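Local coordinates for protein aminotransferase class-III (Sphaerobacter thermophilus DSM 20745, PDB 6K8H) that belongs to the class-III aminotransferases, omega-transaminase-type enzymes of the PLP-dependent aminotransferase clan that assemble here as a two-chain protein, at residues I88-L91 with A92-V95. Numbering follows the deposited sequence.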
loop_
_atom_site.group_PDB
_atom_site.type_symbol
_atom_site.label_atom_id
_atom_site.label_comp_id
_atom_site.label_asym_id
_atom_site.label_seq_id
_atom_site.Cartn_x
_atom_site.Cartn_y
_atom_site.Cartn_z
ATOM N N ILE B 88 11.458 18.029 -6.556
ATOM C CA ILE B 88 11.069 19.468 -6.524
ATOM C C ILE B 88 10.638 19.894 -7.934
ATOM O O ILE B 88 9.651 20.612 -8.043
ATOM C CB ILE B 88 12.202 20.318 -5.927
ATOM C CG1 ILE B 88 12.292 20.107 -4.414
ATOM C CG2 ILE B 88 12.028 21.779 -6.292
ATOM C CD1 ILE B 88 13.558 20.623 -3.792
ATOM N N ARG B 89 11.347 19.442 -8.968
ATOM C CA ARG B 89 10.919 19.722 -10.337
ATOM C C ARG B 89 9.504 19.209 -10.580
ATOM O O ARG B 89 8.676 19.899 -11.197
ATOM C CB ARG B 89 11.880 19.087 -11.349
ATOM C CG ARG B 89 13.084 19.934 -11.735
ATOM C CD ARG B 89 13.731 19.413 -13.017
ATOM N NE ARG B 89 14.371 18.108 -12.835
ATOM C CZ ARG B 89 15.567 17.934 -12.268
ATOM N NH1 ARG B 89 16.254 18.981 -11.826
ATOM N NH2 ARG B 89 16.083 16.711 -12.140
ATOM N N GLN B 90 9.209 17.994 -10.097
ATOM C CA GLN B 90 7.894 17.400 -10.349
ATOM C C GLN B 90 6.794 18.126 -9.589
ATOM O O GLN B 90 5.671 18.262 -10.092
ATOM C CB GLN B 90 7.890 15.917 -9.973
ATOM C CG GLN B 90 6.560 15.227 -10.269
ATOM C CD GLN B 90 6.181 15.324 -11.730
ATOM O OE1 GLN B 90 7.023 15.157 -12.613
ATOM N NE2 GLN B 90 4.910 15.591 -11.996
ATOM N N LEU B 91 7.101 18.602 -8.377
ATOM C CA LEU B 91 6.085 19.232 -7.530
ATOM C C LEU B 91 5.427 20.400 -8.242
ATOM O O LEU B 91 4.222 20.639 -8.083
ATOM C CB LEU B 91 6.693 19.720 -6.220
ATOM C CG LEU B 91 7.201 18.737 -5.169
ATOM C CD1 LEU B 91 7.719 19.499 -3.959
ATOM C CD2 LEU B 91 6.108 17.799 -4.753
ATOM N N ALA B 92 6.205 21.131 -9.041
ATOM C CA ALA B 92 5.663 22.237 -9.815
ATOM C C ALA B 92 4.621 21.772 -10.831
ATOM O O ALA B 92 3.793 22.578 -11.267
ATOM C CB ALA B 92 6.803 22.973 -10.515
ATOM N N ASP B 93 4.653 20.498 -11.229
ATOM C CA ASP B 93 3.724 19.956 -12.218
ATOM C C ASP B 93 2.501 19.284 -11.604
ATOM O O ASP B 93 1.526 19.044 -12.318
ATOM C CB ASP B 93 4.434 18.933 -13.120
ATOM C CG ASP B 93 5.320 19.584 -14.170
ATOM O OD1 ASP B 93 5.277 20.828 -14.306
ATOM O OD2 ASP B 93 6.059 18.846 -14.865
ATOM N N GLY B 94 2.545 18.941 -10.329
ATOM C CA GLY B 94 1.514 18.186 -9.649
ATOM C C GLY B 94 2.024 16.803 -9.275
ATOM O O GLY B 94 2.926 16.251 -9.918
ATOM N N VAL B 95 1.439 16.233 -8.220
ATOM C CA VAL B 95 1.987 15.026 -7.606
ATOM C C VAL B 95 1.175 13.770 -7.894
ATOM O O VAL B 95 1.687 12.662 -7.658
ATOM C CB VAL B 95 2.166 15.206 -6.083
ATOM C CG1 VAL B 95 2.963 16.452 -5.814
ATOM C CG2 VAL B 95 0.826 15.296 -5.383
HETATM O O HOH W 1 8.311 21.155 -13.687
HETATM O O HOH W 2 4.535 15.847 -14.634
#
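Gln90 and Leu91, at the end of helix 81-91, grip the turn that carries the chain away toward helix 102-114, a local helix-end contact at the subunit interface. Gln90 O accepts Asp93 N at 2.7 Å, the N-H coming from above the carbonyl plane, and is met more weakly by Gly94 N. Gly94 N also bonds Leu91 O at 3.3 Å, approaching from above that carbonyl plane. Gly94 is the first residue to leave helical geometry, and its positive phi (112°), combined with its psi, suits a residue without a side chain. The Gln90 side chain bends back toward the turn: CG stands anti to the backbone N (chi1 -178°) and the chain bends at chi2, bringing Gln90 NE2 to Gly94 O at 2.9 Å. This bond is nearly straight, 171° at the hydrogen, and the acceptor lies in the plane of the amide. Gln90 NE2 also gives a 2.7 Å bond to a water, which in turn makes a weak one to Asp93 OD2; a second water joins Arg89 O to Asp93 OD1, again weakly on the carboxylate side. Among apolar groups, Leu91 CD2 packs on Val95 CG1 at 3.6 Å. Helix 322-334 touches Gln90 and Val95, while Leu91 O receives Asn84 ND2 of the second subunit and Leu91 packs on Ile88 there. The amide of the buried Gln90 thus spends its N-H groups on a carbonyl and a water, which probably holds the amide in its rotation and ties the chain leaving the helix back to the last turn.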